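Local coordinates for centrosomal protein of 104 kDa (Homo sapiens, PDB 5LPI) that is required for ciliogenesis and for the structural integrity of the ciliary tip, represented here by its zinc-finger array, at residues D29-W33 against K34-M38; T40-D43 against H44-Q47; G69-Y72 against R73-E76; T55-L59 against T60-K64; N102-P105 against L106-E109. All blocks are in the same frame, centred on the assembly; numbering follows the deposited sequence.

Contact 1 of 5, residues D29-W33 against K34-M38; sequences DLHYW and KHCLM. With ZN (zinc ion), chain G.
Helix 27-35 and the loop that follows it supply half of a zinc site with three cysteines and one histidine, through His31 and Cys36. His31 NE2 binds the zinc ion at 2.1 Å and Cys36 SG binds it at 2.3 Å, while Cys13 and Cys16 complete the four ligands. With CG anti to the backbone N (chi1 180°), the imidazole is carried on toward residue 36, where Cys36 N lies 3.8 Å above the His31 ring plane, offset to the rim. Cys36 CB closes in on the metal-binding nitrogen, 3.3 Å from His31 NE2. This is the helical half of a zinc finger related to the C2H2 class, with a cysteine in the place of the second histidine. The backbone here makes a pi-type turn, which probably helps bring the two ligands together: His31 O accepts from His35 N at 2.8 Å and from Cys36 N at 2.9 Å, the two donors coming from opposite faces of its carbonyl plane. Met38 N then donates to Cys36 SG over 3.6 Å, a bond that probably eases the negative charge on the sulfur. On the outer side of the helix the extended Lys34 chain touches two neighbours, its CD lying 3.8 Å from Leu30 CD1 and its CG resting near CD1 of the Trp33 indole. Trp33 also makes a cation-pi contact with Arg41, and the His31 ring meets Phe23.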
loop_
_atom_site.group_PDB
_atom_site.type_symbol
_atom_site.label_atom_id
_atom_site.label_comp_id
_atom_site.label_asym_id
_atom_site.label_seq_id
_atom_site.Cartn_x
_atom_site.Cartn_y
_atom_site.Cartn_z
ATOM N N ASP A 29 9.636 -6.616 13.172
ATOM C CA ASP A 29 8.215 -6.900 13.355
ATOM C C ASP A 29 7.500 -5.711 13.979
ATOM O O ASP A 29 6.369 -5.382 13.596
ATOM C CB ASP A 29 8.029 -8.149 14.211
ATOM C CG ASP A 29 8.169 -9.429 13.411
ATOM O OD1 ASP A 29 7.507 -9.563 12.355
ATOM O OD2 ASP A 29 8.946 -10.302 13.844
ATOM N N LEU A 30 8.152 -5.045 14.928
ATOM C CA LEU A 30 7.557 -3.862 15.535
ATOM C C LEU A 30 7.545 -2.702 14.549
ATOM O O LEU A 30 6.576 -1.931 14.494
ATOM C CB LEU A 30 8.324 -3.500 16.805
ATOM C CG LEU A 30 7.838 -2.325 17.649
ATOM C CD1 LEU A 30 6.352 -2.469 18.010
ATOM C CD2 LEU A 30 8.681 -2.268 18.902
ATOM N N HIS A 31 8.624 -2.568 13.771
ATOM C CA HIS A 31 8.674 -1.607 12.677
ATOM C C HIS A 31 7.470 -1.738 11.745
ATOM O O HIS A 31 6.792 -0.747 11.453
ATOM C CB HIS A 31 9.991 -1.794 11.900
ATOM C CG HIS A 31 10.142 -0.858 10.743
ATOM N ND1 HIS A 31 10.309 0.500 10.905
ATOM C CD2 HIS A 31 10.154 -1.082 9.407
ATOM C CE1 HIS A 31 10.421 1.074 9.721
ATOM N NE2 HIS A 31 10.325 0.136 8.799
ATOM N N TYR A 32 7.193 -2.953 11.258
ATOM C CA TYR A 32 6.074 -3.132 10.335
ATOM C C TYR A 32 4.749 -2.827 11.019
ATOM O O TYR A 32 3.834 -2.265 10.406
ATOM C CB TYR A 32 6.021 -4.556 9.789
ATOM C CG TYR A 32 7.308 -5.148 9.224
ATOM C CD1 TYR A 32 8.191 -4.388 8.462
ATOM C CD2 TYR A 32 7.614 -6.490 9.441
ATOM C CE1 TYR A 32 9.371 -4.962 7.947
ATOM C CE2 TYR A 32 8.778 -7.068 8.929
ATOM C CZ TYR A 32 9.652 -6.294 8.183
ATOM O OH TYR A 32 10.806 -6.871 7.683
ATOM N N TRP A 33 4.614 -3.236 12.281
ATOM C CA TRP A 33 3.332 -3.136 12.967
ATOM C C TRP A 33 2.951 -1.683 13.229
ATOM O O TRP A 33 1.761 -1.342 13.182
ATOM C CB TRP A 33 3.394 -3.930 14.280
ATOM C CG TRP A 33 2.137 -3.922 15.092
ATOM C CD1 TRP A 33 1.991 -3.446 16.366
ATOM C CD2 TRP A 33 0.848 -4.437 14.707
ATOM N NE1 TRP A 33 0.698 -3.632 16.788
ATOM C CE2 TRP A 33 -0.023 -4.239 15.798
ATOM C CE3 TRP A 33 0.356 -5.062 13.558
ATOM C CZ2 TRP A 33 -1.363 -4.615 15.762
ATOM C CZ3 TRP A 33 -0.972 -5.446 13.525
ATOM C CH2 TRP A 33 -1.817 -5.224 14.625
ATOM N N LYS A 34 3.928 -0.818 13.471
ATOM C CA LYS A 34 3.649 0.545 13.920
ATOM C C LYS A 34 4.228 1.664 13.063
ATOM O O LYS A 34 3.602 2.723 12.978
ATOM C CB LYS A 34 4.165 0.749 15.352
ATOM C CG LYS A 34 3.345 -0.031 16.390
ATOM C CD LYS A 34 3.794 0.288 17.796
ATOM C CE LYS A 34 2.852 -0.431 18.796
ATOM N NZ LYS A 34 3.072 -0.019 20.204
ATOM N N HIS A 35 5.381 1.478 12.436
ATOM C CA HIS A 35 6.160 2.637 12.000
ATOM C C HIS A 35 6.406 2.739 10.504
ATOM O O HIS A 35 6.444 3.853 9.990
ATOM C CB HIS A 35 7.510 2.646 12.720
ATOM C CG HIS A 35 7.378 2.687 14.203
ATOM N ND1 HIS A 35 6.790 3.742 14.863
ATOM C CD2 HIS A 35 7.735 1.794 15.158
ATOM C CE1 HIS A 35 6.797 3.505 16.165
ATOM N NE2 HIS A 35 7.365 2.330 16.371
ATOM N N CYS A 36 6.607 1.629 9.792
ATOM C CA CYS A 36 7.018 1.708 8.388
ATOM C C CYS A 36 6.019 2.502 7.552
ATOM O O CYS A 36 4.836 2.160 7.493
ATOM C CB CYS A 36 7.185 0.309 7.800
ATOM S SG CYS A 36 7.821 0.308 6.081
ATOM N N LEU A 37 6.506 3.550 6.867
ATOM C CA LEU A 37 5.617 4.411 6.087
ATOM C C LEU A 37 5.047 3.716 4.854
ATOM O O LEU A 37 4.056 4.192 4.294
ATOM C CB LEU A 37 6.357 5.688 5.658
ATOM C CG LEU A 37 6.816 6.598 6.800
ATOM C CD1 LEU A 37 7.587 7.789 6.275
ATOM C CD2 LEU A 37 5.634 7.054 7.636
ATOM N N MET A 38 5.642 2.616 4.411
ATOM C CA MET A 38 5.172 1.928 3.217
ATOM C C MET A 38 4.086 0.904 3.511
ATOM O O MET A 38 3.489 0.347 2.574
ATOM C CB MET A 38 6.343 1.245 2.515
ATOM C CG MET A 38 7.458 2.206 2.117
ATOM S SD MET A 38 6.921 3.395 0.858
ATOM C CE MET A 38 6.449 2.246 -0.437
HETATM ZN ZN ZN G . 10.078 0.118 6.683
#

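Contact 2 of 5, residues T40-D43 against H44-Q47; sequences TRCD and HCKQ. With ZN (zinc ion), chain F.
The Asp43 and Lys46 side chains run alongside each other in the same direction, held at their ends by a salt bridge. The lysine chain bends at chi2 (-57°) and folds back over the turn, and its NZ takes hold of Asp43 twice, 3.0 Å from the backbone Asp43 O and 3.1 Å from the carboxylate Asp43 OD1. The carboxylate oxygen is met on its anti side, with NZ lying 34° out of the carboxylate plane. His44 is turned differently: it presents a ring edge to Cys42, CD2 lying 3.8 Å from Cys42 SG, while Phe68 makes an edge-to-face contact with the same imidazole. Cys42 SG stands anti to its own backbone N, but Cys45 SG sits between its backbone N and carbonyl carbon (chi1 74°). These unlike torsions bring both sulfurs to one zinc ion, Cys42 SG at 2.3 Å and Cys45 SG at 2.4 Å. His44 N and Cys45 N donate weakly to Cys42 SG, and Gln47 N donates to Cys45 SG, so amide hydrogens probably offset part of the sulfur charge. Two backbone bonds close the turn: Cys42 N to Gln47 O at 2.7 Å and Lys46 N to Cys42 O at 2.8 Å. His57 and Cys62 supply the other two zinc ligands. A CxxC turn with its amides directed at the sulfurs, leaving one strand and leading to the next, is the zinc knuckle of a zinc finger.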
loop_
_atom_site.group_PDB
_atom_site.type_symbol
_atom_site.label_atom_id
_atom_site.label_comp_id
_atom_site.label_asym_id
_atom_site.label_seq_id
_atom_site.Cartn_x
_atom_site.Cartn_y
_atom_site.Cartn_z
ATOM N N THR A 40 0.609 -0.487 6.009
ATOM C CA THR A 40 -0.563 -0.085 6.764
ATOM C C THR A 40 -1.139 -1.324 7.436
ATOM O O THR A 40 -0.898 -2.452 7.002
ATOM C CB THR A 40 -1.598 0.597 5.847
ATOM O OG1 THR A 40 -2.636 1.143 6.646
ATOM C CG2 THR A 40 -2.219 -0.399 4.873
ATOM N N ARG A 41 -1.883 -1.119 8.517
ATOM C CA ARG A 41 -2.675 -2.197 9.096
ATOM C C ARG A 41 -4.028 -2.239 8.410
ATOM O O ARG A 41 -4.761 -1.250 8.438
ATOM C CB ARG A 41 -2.907 -1.996 10.592
ATOM C CG ARG A 41 -1.830 -2.458 11.495
ATOM C CD ARG A 41 -2.236 -2.154 12.942
ATOM N NE ARG A 41 -1.092 -1.661 13.682
ATOM C CZ ARG A 41 -1.164 -1.043 14.849
ATOM N NH1 ARG A 41 -2.343 -0.838 15.426
ATOM N NH2 ARG A 41 -0.054 -0.632 15.423
ATOM N N CYS A 42 -4.398 -3.391 7.865
ATOM C CA CYS A 42 -5.744 -3.510 7.306
ATOM C C CYS A 42 -6.783 -3.382 8.413
ATOM O O CYS A 42 -6.771 -4.161 9.374
ATOM C CB CYS A 42 -5.910 -4.843 6.583
ATOM S SG CYS A 42 -7.559 -5.014 5.899
ATOM N N ASP A 43 -7.690 -2.409 8.294
ATOM C CA ASP A 43 -8.677 -2.243 9.361
ATOM C C ASP A 43 -9.658 -3.416 9.413
ATOM O O ASP A 43 -10.264 -3.661 10.459
ATOM C CB ASP A 43 -9.442 -0.928 9.185
ATOM C CG ASP A 43 -10.226 -0.519 10.437
ATOM O OD1 ASP A 43 -9.888 -0.972 11.557
ATOM O OD2 ASP A 43 -11.187 0.271 10.298
ATOM N N HIS A 44 -9.788 -4.172 8.324
ATOM C CA HIS A 44 -10.800 -5.216 8.259
ATOM C C HIS A 44 -10.322 -6.534 8.863
ATOM O O HIS A 44 -11.094 -7.203 9.554
ATOM C CB HIS A 44 -11.236 -5.371 6.802
ATOM C CG HIS A 44 -11.611 -4.064 6.174
ATOM N ND1 HIS A 44 -12.775 -3.401 6.493
ATOM C CD2 HIS A 44 -10.927 -3.245 5.339
ATOM C CE1 HIS A 44 -12.823 -2.258 5.830
ATOM N NE2 HIS A 44 -11.705 -2.132 5.136
ATOM N N CYS A 45 -9.046 -6.893 8.662
ATOM C CA CYS A 45 -8.505 -8.149 9.149
ATOM C C CYS A 45 -7.392 -7.978 10.170
ATOM O O CYS A 45 -6.960 -8.979 10.765
ATOM C CB CYS A 45 -7.983 -8.988 7.970
ATOM S SG CYS A 45 -6.440 -8.376 7.280
ATOM N N LYS A 46 -6.918 -6.753 10.387
ATOM C CA LYS A 46 -5.870 -6.362 11.338
ATOM C C LYS A 46 -4.481 -6.871 10.963
ATOM O O LYS A 46 -3.565 -6.820 11.801
ATOM C CB LYS A 46 -6.201 -6.776 12.783
ATOM C CG LYS A 46 -7.653 -6.501 13.196
ATOM C CD LYS A 46 -8.077 -5.048 13.037
ATOM C CE LYS A 46 -9.536 -4.860 13.479
ATOM N NZ LYS A 46 -9.952 -3.431 13.403
ATOM N N GLN A 47 -4.282 -7.340 9.735
ATOM C CA GLN A 47 -2.958 -7.713 9.259
ATOM C C GLN A 47 -2.237 -6.486 8.710
ATOM O O GLN A 47 -2.873 -5.547 8.233
ATOM C CB GLN A 47 -3.050 -8.759 8.153
ATOM C CG GLN A 47 -3.690 -10.053 8.593
ATOM C CD GLN A 47 -2.709 -10.949 9.299
ATOM O OE1 GLN A 47 -2.786 -11.126 10.508
ATOM N NE2 GLN A 47 -1.766 -11.514 8.547
HETATM ZN ZN ZN F . -7.326 -7.264 5.346
#

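Contact 3 of 5, residues G69-Y72 against R73-E76; sequences GKCY and RCSE. With ZN (zinc ion), chain E.
Cys71 SG is gripped from three directions: it binds the zinc ion at 2.4 Å, accepts a hydrogen bond from Cys74 N at 3.5 Å and takes a weaker, more bent one from Arg73 N. The sulfur is anti to its backbone N (chi1 169°), which turns it in under the tight bend, where Arg73 CB packs 3.4 Å from Cys71 SG. Cys74 SG binds the same ion at 2.4 Å and lies against the CB of Cys71; His86 and Cys92 finish the site of this zinc knuckle. Backbone bonds shut the turn, Ser75 N to Cys71 O at 2.7 Å and Cys71 N to Glu76 O at 2.9 Å. Along the outside of the turn the extended Lys70 chain passes Ser75, its CE 3.8 Å from Ser75 CB. The turn joins strand 68-70 to its antiparallel partner 77-79; helix 54-60 packs nearby through Thr55 and Leu59, and Glu76 OE2 reaches over to Arg103 and His108 beside the next knuckle, before strand 110-111.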
loop_
_atom_site.group_PDB
_atom_site.type_symbol
_atom_site.label_atom_id
_atom_site.label_comp_id
_atom_site.label_asym_id
_atom_site.label_seq_id
_atom_site.Cartn_x
_atom_site.Cartn_y
_atom_site.Cartn_z
ATOM N N GLY A 69 -15.923 -5.739 -3.582
ATOM C CA GLY A 69 -15.856 -5.920 -5.013
ATOM C C GLY A 69 -15.040 -4.804 -5.639
ATOM O O GLY A 69 -14.825 -3.748 -5.040
ATOM N N LYS A 70 -14.579 -5.057 -6.865
ATOM C CA LYS A 70 -13.693 -4.135 -7.562
ATOM C C LYS A 70 -14.519 -3.191 -8.420
ATOM O O LYS A 70 -15.327 -3.641 -9.241
ATOM C CB LYS A 70 -12.691 -4.891 -8.431
ATOM C CG LYS A 70 -11.769 -3.990 -9.243
ATOM C CD LYS A 70 -10.701 -4.815 -9.933
ATOM C CE LYS A 70 -9.659 -3.939 -10.600
ATOM N NZ LYS A 70 -8.775 -4.736 -11.497
ATOM N N CYS A 71 -14.335 -1.889 -8.226
ATOM C CA CYS A 71 -14.931 -0.946 -9.160
ATOM C C CYS A 71 -14.104 -0.931 -10.432
ATOM O O CYS A 71 -12.908 -0.614 -10.398
ATOM C CB CYS A 71 -15.013 0.460 -8.572
ATOM S SG CYS A 71 -15.471 1.671 -9.872
ATOM N N TYR A 72 -14.739 -1.275 -11.555
ATOM C CA TYR A 72 -14.033 -1.295 -12.823
ATOM C C TYR A 72 -13.626 0.097 -13.282
ATOM O O TYR A 72 -12.788 0.207 -14.182
ATOM C CB TYR A 72 -14.896 -1.991 -13.878
ATOM C CG TYR A 72 -15.195 -3.446 -13.551
ATOM C CD1 TYR A 72 -14.377 -4.170 -12.685
ATOM C CD2 TYR A 72 -16.295 -4.094 -14.106
ATOM C CE1 TYR A 72 -14.648 -5.494 -12.382
ATOM C CE2 TYR A 72 -16.570 -5.422 -13.814
ATOM C CZ TYR A 72 -15.745 -6.115 -12.950
ATOM O OH TYR A 72 -16.021 -7.432 -12.656
ATOM N N ARG A 73 -14.167 1.158 -12.677
ATOM C CA ARG A 73 -13.747 2.511 -13.037
ATOM C C ARG A 73 -12.435 2.880 -12.353
ATOM O O ARG A 73 -11.450 3.216 -13.019
ATOM C CB ARG A 73 -14.849 3.522 -12.691
ATOM C CG ARG A 73 -14.577 4.968 -13.123
ATOM C CD ARG A 73 -15.772 5.858 -12.756
ATOM N NE ARG A 73 -15.409 7.240 -12.425
ATOM C CZ ARG A 73 -15.502 8.260 -13.273
ATOM N NH1 ARG A 73 -15.945 8.057 -14.507
ATOM N NH2 ARG A 73 -15.172 9.485 -12.887
ATOM N N CYS A 74 -12.393 2.812 -11.023
ATOM C CA CYS A 74 -11.203 3.230 -10.296
ATOM C C CYS A 74 -10.272 2.081 -9.929
ATOM O O CYS A 74 -9.171 2.348 -9.443
ATOM C CB CYS A 74 -11.589 3.987 -9.019
ATOM S SG CYS A 74 -12.566 3.019 -7.870
ATOM N N SER A 75 -10.681 0.829 -10.136
ATOM C CA SER A 75 -9.905 -0.380 -9.843
ATOM C C SER A 75 -9.780 -0.660 -8.351
ATOM O O SER A 75 -9.104 -1.626 -7.973
ATOM C CB SER A 75 -8.491 -0.342 -10.443
ATOM O OG SER A 75 -7.634 0.494 -9.666
ATOM N N GLU A 76 -10.406 0.135 -7.492
ATOM C CA GLU A 76 -10.292 -0.044 -6.055
ATOM C C GLU A 76 -11.347 -1.023 -5.534
ATOM O O GLU A 76 -12.353 -1.309 -6.190
ATOM C CB GLU A 76 -10.415 1.303 -5.340
ATOM C CG GLU A 76 -9.303 2.290 -5.717
ATOM C CD GLU A 76 -9.385 3.614 -4.973
ATOM O OE1 GLU A 76 -10.217 3.743 -4.042
ATOM O OE2 GLU A 76 -8.612 4.534 -5.324
HETATM ZN ZN ZN E . -14.808 3.516 -8.488
#

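Contact 4 of 5, residues T55-L59 against T60-K64; sequences TEHLL and TECDK. With ZN (zinc ion), chain F.
His57, in helix 54-60, and Cys62, in the loop that follows it, are the helical half of a zinc finger, facing the knuckle that carries Cys42 and Cys45. The metal bonds are His57 NE2 to the zinc ion at 2.1 Å and Cys62 SG to it at 2.3 Å; His57 CG lies anti to the backbone N (chi1 165°), which swings the ring on toward Cys62 and the metal. Among the hydrogen bonds, His57 O is gripped twice, by Glu61 N at 2.9 Å and Cys62 N at 2.8 Å, from opposite faces of its plane, as the helix gives way to the loop. Lys64 N donates to Cys62 SG at 3.3 Å. One residue earlier, Thr60 N donates to Glu56 O, and a water near Thr60 OG1 gives a weak bond to Glu56 OE2. In packing, backbone atoms of Cys62 cover one face of the imidazole, while Leu58 and Leu59 lean on Ala77. The Glu61 carboxylate, its plane turned 57° from the His57 ring, puts OE1 at the ring edge, 3.7 Å from His57 ND1, a buried nitrogen without a hydrogen-bond partner in the model.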
loop_
_atom_site.group_PDB
_atom_site.type_symbol
_atom_site.label_atom_id
_atom_site.label_comp_id
_atom_site.label_asym_id
_atom_site.label_seq_id
_atom_site.Cartn_x
_atom_site.Cartn_y
_atom_site.Cartn_z
ATOM N N THR A 55 -5.141 -2.768 -2.422
ATOM C CA THR A 55 -6.323 -3.152 -3.186
ATOM C C THR A 55 -6.307 -4.646 -3.498
ATOM O O THR A 55 -7.305 -5.350 -3.283
ATOM C CB THR A 55 -6.415 -2.317 -4.463
ATOM O OG1 THR A 55 -6.534 -0.934 -4.096
ATOM C CG2 THR A 55 -7.637 -2.729 -5.288
ATOM N N GLU A 56 -5.168 -5.153 -3.975
ATOM C CA GLU A 56 -5.057 -6.579 -4.259
ATOM C C GLU A 56 -5.274 -7.413 -3.000
ATOM O O GLU A 56 -5.888 -8.487 -3.060
ATOM C CB GLU A 56 -3.697 -6.890 -4.878
ATOM C CG GLU A 56 -3.476 -8.379 -5.121
ATOM C CD GLU A 56 -2.181 -8.678 -5.852
ATOM O OE1 GLU A 56 -1.924 -8.040 -6.894
ATOM O OE2 GLU A 56 -1.419 -9.550 -5.385
ATOM N N HIS A 57 -4.792 -6.926 -1.849
ATOM C CA HIS A 57 -5.053 -7.600 -0.575
ATOM C C HIS A 57 -6.545 -7.685 -0.298
ATOM O O HIS A 57 -7.086 -8.765 -0.026
ATOM C CB HIS A 57 -4.358 -6.860 0.581
ATOM C CG HIS A 57 -4.863 -7.268 1.941
ATOM N ND1 HIS A 57 -4.403 -8.388 2.605
ATOM C CD2 HIS A 57 -5.813 -6.724 2.740
ATOM C CE1 HIS A 57 -5.036 -8.505 3.759
ATOM N NE2 HIS A 57 -5.897 -7.507 3.868
ATOM N N LEU A 58 -7.227 -6.540 -0.353
ATOM C CA LEU A 58 -8.641 -6.494 -0.012
ATOM C C LEU A 58 -9.466 -7.391 -0.926
ATOM O O LEU A 58 -10.450 -7.993 -0.489
ATOM C CB LEU A 58 -9.150 -5.048 -0.081
ATOM C CG LEU A 58 -8.578 -4.083 0.968
ATOM C CD1 LEU A 58 -8.941 -2.641 0.578
ATOM C CD2 LEU A 58 -9.088 -4.421 2.394
ATOM N N LEU A 59 -9.077 -7.498 -2.196
ATOM C CA LEU A 59 -9.895 -8.240 -3.150
ATOM C C LEU A 59 -9.588 -9.732 -3.186
ATOM O O LEU A 59 -10.488 -10.530 -3.475
ATOM C CB LEU A 59 -9.718 -7.655 -4.555
ATOM C CG LEU A 59 -10.235 -6.230 -4.758
ATOM C CD1 LEU A 59 -9.842 -5.707 -6.130
ATOM C CD2 LEU A 59 -11.744 -6.198 -4.583
ATOM N N THR A 60 -8.337 -10.142 -2.931
ATOM C CA THR A 60 -7.956 -11.530 -3.144
ATOM C C THR A 60 -7.329 -12.222 -1.934
ATOM O O THR A 60 -7.072 -13.427 -2.007
ATOM C CB THR A 60 -6.984 -11.644 -4.334
ATOM O OG1 THR A 60 -5.701 -11.134 -3.958
ATOM C CG2 THR A 60 -7.491 -10.854 -5.527
ATOM N N GLU A 61 -7.082 -11.523 -0.842
ATOM C CA GLU A 61 -6.313 -12.150 0.225
ATOM C C GLU A 61 -6.920 -11.966 1.608
ATOM O O GLU A 61 -6.892 -12.904 2.414
ATOM C CB GLU A 61 -4.894 -11.585 0.193
ATOM C CG GLU A 61 -3.962 -12.130 1.239
ATOM C CD GLU A 61 -2.574 -11.543 1.109
ATOM O OE1 GLU A 61 -2.408 -10.575 0.338
ATOM O OE2 GLU A 61 -1.648 -12.050 1.772
ATOM N N CYS A 62 -7.454 -10.778 1.897
ATOM C CA CYS A 62 -7.996 -10.432 3.203
ATOM C C CYS A 62 -8.989 -11.477 3.700
ATOM O O CYS A 62 -9.765 -12.033 2.921
ATOM C CB CYS A 62 -8.685 -9.066 3.096
ATOM S SG CYS A 62 -9.266 -8.328 4.621
ATOM N N ASP A 63 -8.961 -11.736 5.020
ATOM C CA ASP A 63 -10.027 -12.504 5.660
ATOM C C ASP A 63 -11.406 -12.000 5.265
ATOM O O ASP A 63 -12.359 -12.788 5.206
ATOM C CB ASP A 63 -9.925 -12.438 7.184
ATOM C CG ASP A 63 -8.718 -13.181 7.734
ATOM O OD1 ASP A 63 -8.201 -14.087 7.052
ATOM O OD2 ASP A 63 -8.296 -12.846 8.863
ATOM N N LYS A 64 -11.545 -10.693 5.014
ATOM C CA LYS A 64 -12.841 -10.100 4.701
ATOM C C LYS A 64 -13.068 -9.887 3.199
ATOM O O LYS A 64 -13.995 -9.157 2.827
ATOM C CB LYS A 64 -13.010 -8.775 5.456
ATOM C CG LYS A 64 -12.718 -8.855 6.987
ATOM C CD LYS A 64 -13.581 -9.917 7.681
ATOM C CE LYS A 64 -13.212 -10.028 9.166
ATOM N NZ LYS A 64 -14.012 -11.092 9.862
HETATM ZN ZN ZN F . -7.326 -7.264 5.346
HETATM O O HOH W 1 -3.639 -12.136 -4.928
#

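Contact 5 of 5, residues N102-P105 against L106-E109; sequences NRCP and LCHE. With ZN (zinc ion), chain H.
Cys104 SG and Cys107 SG close on one zinc ion, at 2.3 and 2.4 Å respectively, in the tightly packed part of this turn. Cys107 N donates to Cys104 SG at 3.6 Å and Leu106 N does so weakly, while Cys104 N bonds nearly straight to Glu109 O at 2.9 Å. Arg103 packs across the turn: bent at chi2 (59°), it brings one guanidinium face over His108 O, which sits 3.5 Å from the plane, over its centre. The group is held by Glu76, Asn93 and Asn110. A leucine in its place would probably leave the Glu76 carboxylate without its charged mate and His108 O without its flat cover. The His108 ring stands at 79° to the guanidinium, its ND1 hydrogen-bonded to Glu76 OE2. The solvent side is looser: Glu109 is exposed and points away from the turn. Pro105 and Leu106 meet Leu54 of helix 54-60. With His121 and Cys128 as the remaining ligands, this is the zinc knuckle of a finger with three cysteines and one histidine.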
loop_
_atom_site.group_PDB
_atom_site.type_symbol
_atom_site.label_atom_id
_atom_site.label_comp_id
_atom_site.label_asym_id
_atom_site.label_seq_id
_atom_site.Cartn_x
_atom_site.Cartn_y
_atom_site.Cartn_z
ATOM N N ASN A 102 1.233 4.183 -11.136
ATOM C CA ASN A 102 0.844 3.753 -9.799
ATOM C C ASN A 102 -0.470 4.405 -9.386
ATOM O O ASN A 102 -0.762 5.548 -9.744
ATOM C CB ASN A 102 1.893 4.149 -8.768
ATOM C CG ASN A 102 3.161 3.386 -8.903
ATOM O OD1 ASN A 102 3.175 2.283 -9.442
ATOM N ND2 ASN A 102 4.253 3.962 -8.396
ATOM N N ARG A 103 -1.233 3.690 -8.566
ATOM C CA ARG A 103 -2.492 4.186 -8.028
ATOM C C ARG A 103 -2.450 4.076 -6.511
ATOM O O ARG A 103 -2.350 2.969 -5.972
ATOM C CB ARG A 103 -3.675 3.390 -8.584
ATOM C CG ARG A 103 -4.975 3.587 -7.824
ATOM C CD ARG A 103 -5.404 5.047 -7.819
ATOM N NE ARG A 103 -6.818 5.212 -7.476
ATOM C CZ ARG A 103 -7.750 5.665 -8.315
ATOM N NH1 ARG A 103 -7.426 6.010 -9.565
ATOM N NH2 ARG A 103 -9.006 5.797 -7.901
ATOM N N CYS A 104 -2.526 5.212 -5.832
ATOM C CA CYS A 104 -2.542 5.202 -4.371
ATOM C C CYS A 104 -3.938 4.861 -3.883
ATOM O O CYS A 104 -4.888 5.583 -4.205
ATOM C CB CYS A 104 -2.132 6.544 -3.778
ATOM S SG CYS A 104 -2.033 6.445 -1.967
ATOM N N PRO A 105 -4.111 3.781 -3.121
ATOM C CA PRO A 105 -5.438 3.466 -2.585
ATOM C C PRO A 105 -5.838 4.338 -1.402
ATOM O O PRO A 105 -6.998 4.272 -0.970
ATOM C CB PRO A 105 -5.288 2.006 -2.157
ATOM C CG PRO A 105 -3.856 1.959 -1.621
ATOM C CD PRO A 105 -3.075 2.857 -2.613
ATOM N N LEU A 106 -4.921 5.143 -0.859
ATOM C CA LEU A 106 -5.251 5.987 0.288
ATOM C C LEU A 106 -5.782 7.352 -0.141
ATOM O O LEU A 106 -6.763 7.846 0.421
ATOM C CB LEU A 106 -4.025 6.167 1.185
ATOM C CG LEU A 106 -3.349 4.879 1.670
ATOM C CD1 LEU A 106 -2.170 5.219 2.580
ATOM C CD2 LEU A 106 -4.366 3.957 2.392
ATOM N N CYS A 107 -5.147 7.983 -1.129
ATOM C CA CYS A 107 -5.591 9.288 -1.602
ATOM C C CYS A 107 -6.169 9.244 -3.009
ATOM O O CYS A 107 -6.623 10.281 -3.510
ATOM C CB CYS A 107 -4.434 10.305 -1.535
ATOM S SG CYS A 107 -3.135 10.061 -2.789
ATOM N N HIS A 108 -6.135 8.084 -3.678
ATOM C CA HIS A 108 -6.768 7.877 -4.984
ATOM C C HIS A 108 -6.075 8.609 -6.129
ATOM O O HIS A 108 -6.693 8.837 -7.170
ATOM C CB HIS A 108 -8.247 8.274 -4.952
ATOM C CG HIS A 108 -8.955 7.800 -3.728
ATOM N ND1 HIS A 108 -9.229 6.466 -3.501
ATOM C CD2 HIS A 108 -9.396 8.471 -2.639
ATOM C CE1 HIS A 108 -9.842 6.342 -2.337
ATOM N NE2 HIS A 108 -9.944 7.540 -1.789
ATOM N N GLU A 109 -4.799 8.962 -5.992
ATOM C CA GLU A 109 -4.082 9.620 -7.076
ATOM C C GLU A 109 -3.382 8.595 -7.959
ATOM O O GLU A 109 -2.892 7.561 -7.477
ATOM C CB GLU A 109 -3.071 10.626 -6.517
ATOM C CG GLU A 109 -3.746 11.748 -5.734
ATOM C CD GLU A 109 -2.765 12.731 -5.116
ATOM O OE1 GLU A 109 -1.530 12.560 -5.294
ATOM O OE2 GLU A 109 -3.242 13.681 -4.461
HETATM ZN ZN ZN H . -1.530 8.690 -1.589
#

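Overall arrangement
Contacts 2, 3 and 5 are the same element three times over, a CxxC zinc knuckle between two short antiparallel strands; contacts 1 and 4 are the helix-to-loop passages that bring a histidine and a cysteine. Contacts 2 and 4 are the two halves of one site and share its zinc ion. Contact 2 lies at the surface and contacts 1, 3, 4 and 5 are partly buried, though each holds at least one buried zinc-binding cysteine. Their outer chemistry differs: contact 1 joins contact 2 through Trp33 and Arg41, contact 4 meets contact 3 through apolar packing of Leu59, and a salt bridge from Glu76 ties contact 3 to contact 5.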